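Local coordinates for protein deoxyribodipyrimidine photo-lyase (Oryza sativa Japonica Group, PDB 3UMV) that repairs ultraviolet-damaged DNA by using light and a bound FAD to split cyclobutane pyrimidine dimers back into two pyrimidines, at residues A[45-50]-A[167-172]; A[52-57]-A[199-204]; A[58-63]-A[205-210]; A[135-140]-A[163-168]. All blocks are in the same frame, centred on the assembly; numbering follows the deposited sequence.

Contact 1 (A[45-50]-A[167-172])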
# COMPACT_ATOMS: atom_id res chain seq x y z
N LEU A 45 1.76 -6.40 -10.46
CA LEU A 45 2.58 -6.32 -9.26
C LEU A 45 1.85 -5.65 -8.12
O LEU A 45 1.56 -6.30 -7.12
CB LEU A 45 3.92 -5.63 -9.55
CG LEU A 45 4.96 -5.78 -8.44
CD1 LEU A 45 6.35 -5.69 -9.07
CD2 LEU A 45 4.78 -4.73 -7.34
N ARG A 46 1.53 -4.36 -8.27
CA ARG A 46 0.86 -3.65 -7.18
C ARG A 46 -0.63 -3.94 -7.09
O ARG A 46 -1.21 -3.92 -6.00
CB ARG A 46 1.09 -2.15 -7.27
CG ARG A 46 0.76 -1.42 -5.97
CD ARG A 46 0.95 0.06 -6.15
NE ARG A 46 0.85 0.80 -4.90
CZ ARG A 46 1.00 2.12 -4.83
NH1 ARG A 46 1.28 2.80 -5.95
NH2 ARG A 46 0.91 2.75 -3.68
N ASP A 47 -1.27 -4.21 -8.23
CA ASP A 47 -2.72 -4.27 -8.22
C ASP A 47 -3.24 -5.68 -8.46
O ASP A 47 -3.57 -6.07 -9.58
CB ASP A 47 -3.28 -3.24 -9.21
CG ASP A 47 -2.91 -1.81 -8.82
OD1 ASP A 47 -1.95 -1.27 -9.41
OD2 ASP A 47 -3.52 -1.25 -7.88
N GLN A 48 -3.28 -6.44 -7.36
CA GLN A 48 -3.56 -7.87 -7.39
C GLN A 48 -5.06 -8.16 -7.39
O GLN A 48 -5.62 -8.69 -6.40
CB GLN A 48 -2.83 -8.54 -6.23
CG GLN A 48 -1.33 -8.35 -6.34
CD GLN A 48 -0.61 -8.47 -5.01
OE1 GLN A 48 -1.03 -9.21 -4.13
NE2 GLN A 48 0.49 -7.73 -4.88
N ARG A 49 -5.69 -7.81 -8.50
CA ARG A 49 -7.12 -7.94 -8.72
C ARG A 49 -7.42 -7.90 -10.22
O ARG A 49 -6.67 -7.32 -11.00
CB ARG A 49 -7.89 -6.82 -8.02
CG ARG A 49 -7.74 -5.45 -8.69
CD ARG A 49 -8.38 -4.31 -7.86
NE ARG A 49 -8.09 -3.04 -8.53
CZ ARG A 49 -7.00 -2.31 -8.33
NH1 ARG A 49 -6.09 -2.67 -7.41
NH2 ARG A 49 -6.83 -1.20 -9.03
N LEU A 50 -8.52 -8.54 -10.61
CA LEU A 50 -8.97 -8.51 -12.00
C LEU A 50 -10.00 -7.40 -12.22
O LEU A 50 -10.07 -6.83 -13.31
CB LEU A 50 -9.52 -9.86 -12.43
CG LEU A 50 -8.55 -11.02 -12.22
CD1 LEU A 50 -9.21 -12.36 -12.54
CD2 LEU A 50 -7.29 -10.79 -13.07
N ASP A 167 -0.91 3.76 -14.25
CA ASP A 167 -1.25 3.94 -12.85
C ASP A 167 -2.64 3.38 -12.61
O ASP A 167 -3.65 3.99 -12.98
CB ASP A 167 -1.17 5.41 -12.44
CG ASP A 167 -1.32 5.60 -10.93
OD1 ASP A 167 -1.82 4.69 -10.24
OD2 ASP A 167 -0.96 6.69 -10.44
N ALA A 168 -2.67 2.20 -12.00
CA ALA A 168 -3.92 1.52 -11.69
C ALA A 168 -4.29 1.69 -10.22
O ALA A 168 -5.35 1.23 -9.79
CB ALA A 168 -3.80 0.02 -12.01
N HIS A 169 -3.43 2.33 -9.45
CA HIS A 169 -3.63 2.40 -7.99
C HIS A 169 -4.26 3.72 -7.54
O HIS A 169 -5.00 3.77 -6.56
CB HIS A 169 -2.29 2.22 -7.27
CG HIS A 169 -2.42 1.54 -5.95
ND1 HIS A 169 -2.59 0.17 -5.82
CD2 HIS A 169 -2.37 2.03 -4.69
CE1 HIS A 169 -2.65 -0.15 -4.54
NE2 HIS A 169 -2.51 0.96 -3.83
N ASN A 170 -3.95 4.80 -8.24
CA ASN A 170 -4.42 6.11 -7.82
C ASN A 170 -5.61 6.55 -8.68
O ASN A 170 -5.69 6.19 -9.85
CB ASN A 170 -3.30 7.14 -7.96
CG ASN A 170 -2.15 6.87 -7.00
OD1 ASN A 170 -2.35 6.81 -5.79
ND2 ASN A 170 -0.94 6.66 -7.55
N VAL A 171 -6.53 7.31 -8.09
CA VAL A 171 -7.65 7.88 -8.83
C VAL A 171 -7.12 8.85 -9.87
O VAL A 171 -7.50 8.78 -11.04
CB VAL A 171 -8.67 8.62 -7.92
CG1 VAL A 171 -9.82 9.17 -8.75
CG2 VAL A 171 -9.20 7.68 -6.84
N VAL A 172 -6.27 9.77 -9.43
CA VAL A 172 -5.64 10.70 -10.35
C VAL A 172 -4.22 10.19 -10.58
O VAL A 172 -3.47 9.98 -9.62
CB VAL A 172 -5.60 12.13 -9.77
CG1 VAL A 172 -4.99 13.11 -10.77
CG2 VAL A 172 -7.02 12.61 -9.37
O HOH W 1 -0.67 0.87 -10.12

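Contact 2 (A[52-57]-A[199-204])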
# COMPACT_ATOMS: atom_id res chain seq x y z
N ASP A 52 -11.83 -3.67 -11.77
CA ASP A 52 -11.47 -2.27 -11.48
C ASP A 52 -9.96 -2.02 -11.58
O ASP A 52 -9.38 -1.30 -10.75
CB ASP A 52 -11.95 -1.90 -10.08
CG ASP A 52 -13.44 -2.08 -9.90
OD1 ASP A 52 -13.87 -2.41 -8.77
OD2 ASP A 52 -14.18 -1.88 -10.89
N ASN A 53 -9.33 -2.57 -12.61
CA ASN A 53 -7.89 -2.51 -12.74
C ASN A 53 -7.51 -1.86 -14.08
O ASN A 53 -7.59 -2.50 -15.12
CB ASN A 53 -7.31 -3.92 -12.61
CG ASN A 53 -5.79 -3.94 -12.67
OD1 ASN A 53 -5.18 -3.10 -13.32
ND2 ASN A 53 -5.18 -4.89 -11.98
N TRP A 54 -7.10 -0.60 -14.05
CA TRP A 54 -6.83 0.11 -15.31
C TRP A 54 -5.70 -0.49 -16.11
O TRP A 54 -5.69 -0.37 -17.33
CB TRP A 54 -6.56 1.60 -15.10
CG TRP A 54 -7.77 2.40 -14.67
CD1 TRP A 54 -7.92 3.10 -13.51
CD2 TRP A 54 -8.99 2.57 -15.40
NE1 TRP A 54 -9.15 3.70 -13.46
CE2 TRP A 54 -9.84 3.38 -14.60
CE3 TRP A 54 -9.46 2.10 -16.63
CZ2 TRP A 54 -11.13 3.75 -15.02
CZ3 TRP A 54 -10.75 2.47 -17.04
CH2 TRP A 54 -11.56 3.29 -16.23
N ALA A 55 -4.74 -1.14 -15.45
CA ALA A 55 -3.61 -1.69 -16.16
C ALA A 55 -4.07 -2.90 -16.96
O ALA A 55 -3.73 -3.05 -18.13
CB ALA A 55 -2.50 -2.07 -15.20
N LEU A 56 -4.89 -3.75 -16.34
CA LEU A 56 -5.45 -4.91 -17.03
C LEU A 56 -6.39 -4.47 -18.18
O LEU A 56 -6.32 -5.01 -19.28
CB LEU A 56 -6.20 -5.80 -16.03
CG LEU A 56 -6.91 -7.00 -16.67
CD1 LEU A 56 -5.90 -7.87 -17.40
CD2 LEU A 56 -7.67 -7.81 -15.61
N LEU A 57 -7.24 -3.48 -17.91
CA LEU A 57 -8.15 -2.93 -18.93
C LEU A 57 -7.37 -2.41 -20.13
O LEU A 57 -7.75 -2.64 -21.28
CB LEU A 57 -9.01 -1.82 -18.33
CG LEU A 57 -10.17 -2.27 -17.44
CD1 LEU A 57 -10.73 -1.11 -16.62
CD2 LEU A 57 -11.25 -2.90 -18.29
N TYR A 199 -11.48 12.07 -13.31
CA TYR A 199 -10.85 10.77 -13.04
C TYR A 199 -11.64 9.83 -12.15
O TYR A 199 -11.48 8.60 -12.23
CB TYR A 199 -9.44 10.98 -12.46
CG TYR A 199 -8.50 11.59 -13.46
CD1 TYR A 199 -7.94 10.81 -14.45
CD2 TYR A 199 -8.20 12.94 -13.43
CE1 TYR A 199 -7.10 11.35 -15.38
CE2 TYR A 199 -7.34 13.50 -14.36
CZ TYR A 199 -6.79 12.68 -15.33
OH TYR A 199 -5.93 13.20 -16.28
N LEU A 200 -12.50 10.38 -11.29
CA LEU A 200 -13.34 9.55 -10.44
C LEU A 200 -14.59 9.11 -11.20
O LEU A 200 -15.67 9.65 -11.01
CB LEU A 200 -13.70 10.26 -9.14
CG LEU A 200 -14.46 9.41 -8.13
CD1 LEU A 200 -13.76 8.08 -7.89
CD2 LEU A 200 -14.60 10.18 -6.82
N VAL A 201 -14.39 8.11 -12.06
CA VAL A 201 -15.40 7.64 -13.01
C VAL A 201 -15.51 6.13 -12.91
O VAL A 201 -14.66 5.47 -12.32
CB VAL A 201 -15.01 8.03 -14.46
CG1 VAL A 201 -14.79 9.52 -14.55
CG2 VAL A 201 -13.75 7.30 -14.90
N GLU A 202 -16.57 5.57 -13.48
CA GLU A 202 -16.77 4.13 -13.40
C GLU A 202 -15.78 3.39 -14.28
O GLU A 202 -15.18 3.96 -15.20
CB GLU A 202 -18.22 3.77 -13.80
CG GLU A 202 -19.15 3.53 -12.59
CD GLU A 202 -18.73 2.34 -11.72
OE1 GLU A 202 -19.33 2.15 -10.63
OE2 GLU A 202 -17.80 1.59 -12.13
N PHE A 203 -15.63 2.10 -13.99
CA PHE A 203 -14.79 1.20 -14.77
C PHE A 203 -15.63 0.43 -15.78
O PHE A 203 -16.67 -0.12 -15.43
CB PHE A 203 -14.15 0.16 -13.86
CG PHE A 203 -13.05 0.69 -12.97
CD1 PHE A 203 -13.35 1.24 -11.72
CD2 PHE A 203 -11.73 0.61 -13.36
CE1 PHE A 203 -12.33 1.70 -10.89
CE2 PHE A 203 -10.71 1.08 -12.55
CZ PHE A 203 -11.00 1.62 -11.30
N PRO A 204 -15.16 0.34 -17.04
CA PRO A 204 -15.87 -0.53 -17.99
C PRO A 204 -15.49 -1.98 -17.72
O PRO A 204 -14.58 -2.25 -16.93
CB PRO A 204 -15.32 -0.08 -19.34
CG PRO A 204 -13.93 0.38 -19.04
CD PRO A 204 -13.97 0.96 -17.63

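Contact 3 (A[58-63]-A[205-210])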
# COMPACT_ATOMS: atom_id res chain seq x y z
N HIS A 58 -6.28 -1.70 -19.87
CA HIS A 58 -5.43 -1.19 -20.93
C HIS A 58 -4.84 -2.34 -21.76
O HIS A 58 -4.86 -2.30 -22.99
CB HIS A 58 -4.32 -0.31 -20.37
CG HIS A 58 -3.48 0.33 -21.44
ND1 HIS A 58 -2.12 0.13 -21.54
CD2 HIS A 58 -3.82 1.15 -22.46
CE1 HIS A 58 -1.65 0.81 -22.57
NE2 HIS A 58 -2.66 1.43 -23.15
N ALA A 59 -4.31 -3.35 -21.08
CA ALA A 59 -3.75 -4.51 -21.78
C ALA A 59 -4.81 -5.16 -22.66
O ALA A 59 -4.57 -5.42 -23.83
CB ALA A 59 -3.15 -5.51 -20.78
N ALA A 60 -5.99 -5.43 -22.09
CA ALA A 60 -7.09 -6.05 -22.81
C ALA A 60 -7.49 -5.20 -24.00
O ALA A 60 -7.80 -5.72 -25.06
CB ALA A 60 -8.30 -6.27 -21.90
N GLY A 61 -7.50 -3.89 -23.82
CA GLY A 61 -7.85 -3.00 -24.91
C GLY A 61 -6.84 -3.04 -26.04
O GLY A 61 -7.21 -2.93 -27.21
N LEU A 62 -5.57 -3.21 -25.70
CA LEU A 62 -4.52 -3.31 -26.71
C LEU A 62 -4.65 -4.63 -27.44
O LEU A 62 -4.53 -4.70 -28.67
CB LEU A 62 -3.13 -3.21 -26.07
CG LEU A 62 -2.69 -1.85 -25.50
CD1 LEU A 62 -1.27 -1.93 -24.93
CD2 LEU A 62 -2.78 -0.75 -26.54
N ALA A 63 -4.92 -5.69 -26.67
CA ALA A 63 -5.12 -7.03 -27.21
C ALA A 63 -6.31 -7.07 -28.17
O ALA A 63 -6.17 -7.50 -29.31
CB ALA A 63 -5.34 -8.02 -26.07
N GLU A 205 -16.19 -2.91 -18.37
CA GLU A 205 -15.82 -4.32 -18.31
C GLU A 205 -14.67 -4.58 -19.26
O GLU A 205 -14.47 -3.83 -20.23
CB GLU A 205 -17.02 -5.21 -18.69
CG GLU A 205 -18.17 -5.19 -17.70
CD GLU A 205 -17.83 -5.85 -16.38
OE1 GLU A 205 -18.50 -5.55 -15.37
OE2 GLU A 205 -16.89 -6.68 -16.36
N LEU A 206 -13.92 -5.65 -19.00
CA LEU A 206 -12.84 -6.06 -19.89
C LEU A 206 -13.36 -6.32 -21.30
O LEU A 206 -14.32 -7.08 -21.48
CB LEU A 206 -12.16 -7.33 -19.38
CG LEU A 206 -10.68 -7.20 -19.04
CD1 LEU A 206 -10.49 -6.19 -17.94
CD2 LEU A 206 -10.09 -8.55 -18.63
N PRO A 207 -12.73 -5.69 -22.30
CA PRO A 207 -13.00 -5.99 -23.71
C PRO A 207 -12.75 -7.46 -23.98
O PRO A 207 -11.84 -8.05 -23.38
CB PRO A 207 -11.94 -5.15 -24.44
CG PRO A 207 -11.61 -4.04 -23.50
CD PRO A 207 -11.70 -4.64 -22.13
N ALA A 208 -13.54 -8.07 -24.85
CA ALA A 208 -13.31 -9.46 -25.20
C ALA A 208 -12.02 -9.57 -26.00
O ALA A 208 -11.67 -8.66 -26.76
CB ALA A 208 -14.49 -10.01 -26.00
N VAL A 209 -11.31 -10.67 -25.82
CA VAL A 209 -10.07 -10.93 -26.55
C VAL A 209 -10.11 -12.34 -27.12
O VAL A 209 -10.79 -13.21 -26.58
CB VAL A 209 -8.83 -10.78 -25.64
CG1 VAL A 209 -8.73 -9.36 -25.10
CG2 VAL A 209 -8.88 -11.78 -24.51
N VAL A 210 -9.37 -12.57 -28.20
CA VAL A 210 -9.33 -13.90 -28.80
C VAL A 210 -8.77 -14.89 -27.79
O VAL A 210 -8.00 -14.51 -26.91
CB VAL A 210 -8.49 -13.93 -30.10
CG1 VAL A 210 -9.02 -12.90 -31.10
CG2 VAL A 210 -7.02 -13.68 -29.81
O HOH W 2 -8.04 -10.07 -28.81

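Contact 4 (A[135-140]-A[163-168])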
# COMPACT_ATOMS: atom_id res chain seq x y z
N ALA A 135 2.86 -2.70 -17.50
CA ALA A 135 3.10 -2.81 -16.06
C ALA A 135 2.19 -1.86 -15.29
O ALA A 135 1.74 -0.86 -15.85
CB ALA A 135 4.56 -2.54 -15.73
N ASP A 136 1.92 -2.17 -14.03
CA ASP A 136 1.26 -1.22 -13.14
C ASP A 136 2.30 -0.35 -12.43
O ASP A 136 3.50 -0.42 -12.73
CB ASP A 136 0.21 -1.88 -12.19
CG ASP A 136 0.78 -3.06 -11.37
OD1 ASP A 136 0.04 -4.05 -11.14
OD2 ASP A 136 1.95 -2.98 -10.92
N PHE A 137 1.84 0.51 -11.52
CA PHE A 137 2.72 1.54 -10.95
C PHE A 137 2.87 1.51 -9.45
O PHE A 137 1.88 1.43 -8.71
CB PHE A 137 2.24 2.95 -11.32
CG PHE A 137 2.93 4.03 -10.52
CD1 PHE A 137 2.32 4.56 -9.39
CD2 PHE A 137 4.21 4.45 -10.85
CE1 PHE A 137 2.97 5.54 -8.63
CE2 PHE A 137 4.87 5.41 -10.09
CZ PHE A 137 4.24 5.95 -8.97
N SER A 138 4.12 1.59 -9.00
CA SER A 138 4.44 1.83 -7.59
C SER A 138 5.66 2.74 -7.53
O SER A 138 6.57 2.60 -8.33
CB SER A 138 4.77 0.52 -6.88
OG SER A 138 5.39 0.81 -5.63
N PRO A 139 5.69 3.67 -6.56
CA PRO A 139 6.85 4.55 -6.44
C PRO A 139 7.97 3.95 -5.60
O PRO A 139 9.03 4.58 -5.44
CB PRO A 139 6.27 5.79 -5.73
CG PRO A 139 5.17 5.23 -4.87
CD PRO A 139 4.58 4.08 -5.67
N LEU A 140 7.76 2.78 -5.02
CA LEU A 140 8.77 2.23 -4.12
C LEU A 140 10.03 1.85 -4.91
O LEU A 140 9.93 1.26 -6.00
CB LEU A 140 8.23 1.02 -3.37
CG LEU A 140 7.06 1.36 -2.43
CD1 LEU A 140 6.78 0.15 -1.57
CD2 LEU A 140 7.38 2.60 -1.56
N VAL A 163 6.60 -1.22 -24.22
CA VAL A 163 6.38 -1.29 -22.78
C VAL A 163 5.56 -0.08 -22.32
O VAL A 163 5.97 1.07 -22.54
CB VAL A 163 7.70 -1.35 -21.98
CG1 VAL A 163 7.39 -1.56 -20.50
CG2 VAL A 163 8.61 -2.46 -22.50
N HIS A 164 4.41 -0.34 -21.69
CA HIS A 164 3.56 0.73 -21.18
C HIS A 164 3.42 0.54 -19.68
O HIS A 164 3.38 -0.60 -19.20
CB HIS A 164 2.15 0.66 -21.77
CG HIS A 164 2.08 0.89 -23.25
ND1 HIS A 164 0.88 1.00 -23.92
CD2 HIS A 164 3.05 1.04 -24.19
CE1 HIS A 164 1.11 1.19 -25.21
NE2 HIS A 164 2.42 1.21 -25.40
N GLN A 165 3.37 1.65 -18.95
CA GLN A 165 3.03 1.59 -17.53
C GLN A 165 1.73 2.35 -17.27
O GLN A 165 1.52 3.45 -17.78
CB GLN A 165 4.13 2.22 -16.69
CG GLN A 165 3.82 2.24 -15.19
CD GLN A 165 4.99 2.74 -14.40
OE1 GLN A 165 5.56 3.79 -14.70
NE2 GLN A 165 5.37 2.00 -13.38
N VAL A 166 0.86 1.76 -16.46
CA VAL A 166 -0.43 2.36 -16.19
C VAL A 166 -0.54 2.56 -14.69
O VAL A 166 -0.24 1.65 -13.92
CB VAL A 166 -1.57 1.43 -16.68
CG1 VAL A 166 -2.94 2.02 -16.30
CG2 VAL A 166 -1.48 1.23 -18.19
N ASP A 167 -0.91 3.76 -14.25
CA ASP A 167 -1.25 3.94 -12.85
C ASP A 167 -2.64 3.38 -12.61
O ASP A 167 -3.65 3.99 -12.98
CB ASP A 167 -1.17 5.41 -12.44
CG ASP A 167 -1.32 5.60 -10.93
OD1 ASP A 167 -1.82 4.69 -10.24
OD2 ASP A 167 -0.96 6.69 -10.44
N ALA A 168 -2.67 2.20 -12.00
CA ALA A 168 -3.92 1.52 -11.69
C ALA A 168 -4.29 1.69 -10.22
O ALA A 168 -5.35 1.23 -9.79
CB ALA A 168 -3.80 0.02 -12.01
O HOH W 1 -0.67 0.87 -10.12
O HOH W 3 6.87 1.32 -10.84

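Contact 1 (A[45-50]-A[167-172])
The guanidinium of Arg-46 lies flat on the imidazole of His-169. Their planes are 8° apart and their centres 3.7 Å apart. Arg-46 is fully extended from CG to NE, with CG anti to the backbone N (chi1 -163°). The chain therefore runs across the ring face, and CD adds a CH-pi contact. NH1 reaches on to a salt bridge with Asp-328, which helps fix the guanidinium.

Asp-47 meets the same ring at its edge. His-169 ND1 donates to Asp-47 OD2 at 2.7 Å, on the syn side but tilted out of the carboxylate plane. Asp-47 OD2 uses its anti lone pair for Arg-49 NH1, 3.0 Å away, in a salt bridge. OD2 is thus gripped twice, and the arginine probably favours the charged carboxylate. Arg-49 also sends NH2 to Ala-168 O at 2.9 Å, with the oxygen in the guanidinium plane. A water joins Asp-47 OD1 to Ala-168 N. Were His-169 an alanine, Asp-47 OD2 would probably lose one of its two donors and the Arg-46 guanidinium the ring it stacks on.

The backbone of His-169 is held by an Asx turn, Asp-167 OD1 accepting from His-169 N. The contact is buried. It joins the loops that follow strands 40-44 and 162-166, beside helix 310-333, and the His-169 side chain lies about 8 Å from the bound FAD.

Contact 2 (A[52-57]-A[199-204])
Asp-52 lies over one face of the Phe-203 ring. Its CB sits 3.7 Å from the ring centroid, close to the ring normal, as a CH-pi contact. Its carboxylate reaches back along the ring, with OD2 3.3 Å from Phe-203 CD1, while OD1 forms a salt bridge with Arg-297. Asn-53 is the N-cap of helix 54-66. Its OD1 takes Leu-56 N at 3.1 Å and, weakly, Ala-55 N, and its ND2 donates to Arg-49 O.

Trp-54 takes the other face of Phe-203 in an offset stack. The five-membered ring and the phenyl have centroids 4.4 Å apart and planes at 27°. With CG beside the backbone N (chi1 -69°), the indole swings out toward the loop. Its far end meets Pro-204, with CZ3 3.6 Å from CD. NE1 is hydrogen-bonded to Gln-296 OE1. With a leucine in place of the indole, Phe-203 is likely to lose its stacking partner and Gln-296 OE1 this donor.

Leu-57, one turn on, closes the edge of the phenyl, its CD1 3.8 Å from Phe-203 CD2. Phe-203 is thus held between Asp-52 and Trp-54. The offset Trp-Phe stack joins the loop after helix 196-199 to the N-terminal end of helix 54-66, the first helix of the photolyase alpha/beta domain.

Contact 3 (A[58-63]-A[205-210])
Residues 205-210 run as an extended chain without regular structure past residues 58-63 of helix 54-66, and the backbones come as near as 6.0 Å between the CA atoms of Ala-60 and Pro-207. The helix belongs to the Rossmann-like alpha/beta fold of the photolyase N-terminal domain. It packs on the parallel strands there, and the extended segment belongs to the long loop leading to helix 222-231.

The packing is apolar and uses small helix residues. Ala-60 points at the loop, and Leu-206 CG and Pro-207 CD are each 3.8 Å from Ala-60 CB. The proline ring also lies against the backbone of Gly-61, with CG 4.1 Å from its N.

One turn on, Ala-63 meets Val-209. Val-209 has CG1 beside its own backbone N (chi1 -61°), and this methyl is the branch that does the touching. It lies 3.8 Å from Ala-63 CB and near Ala-60 O, so it bridges two successive turns. Leu-70 of strand 70-75 touches Ala-60, Ala-63 and Val-209 from the sheet.

At the end of the contact a water accepts from Val-210 N at 2.9 Å and donates weakly to Ala-63 O at 3.2 Å.

Contact 4 (A[135-140]-A[163-168])
Ala-135 makes two backbone hydrogen bonds to the neighbouring strand. Its N donates to His-164 O, and its O accepts from Val-166 N, both at 2.8 Å. The pair Ala-135 and Gln-165 forms a parallel beta bridge. Two CA-H...O contacts support it, Gln-165 CA to Ala-135 O and Asp-136 CA to Val-166 O.

Gln-165 adds a side-chain bond. It leaves its backbone with chi1 178° and stays straight beyond CG, which carries the amide alongside the next residues of the partner. NE2 donates to Asp-136 O at 3.1 Å with a nearly straight N-H...O angle of 169°, though from above the carbonyl plane. OE1 is hydrogen-bonded to Arg-27 NH2, so both ends of the amide are held and its rotation is fixed. Beyond the bridge the regular backbone pairing ends, and the water that also serves Ala-168 N accepts from Phe-137 N at 2.9 Å.

Further out, the Phe-137 ring presents its edge to Gln-165, with CD2 3.7 Å from NE2. The ring and amide planes are steeply inclined, at 74°. The other ortho carbon, CD1, lies 4.0 Å from Asp-167 OD2.

Asp-136 turns its carboxylate to Tyr-42 and to the backbone N atoms of residues 45-47. The contact lies where strand 132-135 ends beside strand 162-166. Helix 141-157 packs on Ala-135 and Gln-165, helix 54-66 touches Val-166, and helix 310-333 touches Phe-137.

Overall arrangement
From the N terminus, the chain leaves strand 40-44 through 45-50. Segment 52-57 then leads into helix 54-66, and 58-63 continues it. Contact 4 is the first closure, a short one from 135-140 to 163-168 around helix 141-157. It is nested inside contacts 2 and 3 and shares Asp-167, Ala-168 and a water with contact 1. At 167-172 the chain comes back to 45-50, closing contact 1 over a loop of more than a hundred residues. The later segments 199-204 and 205-210 reach back to helix 54-66. Contacts 1, 2 and 3 cross one another. Together they tie strand ends, this helix and the following loop into the alpha/beta domain.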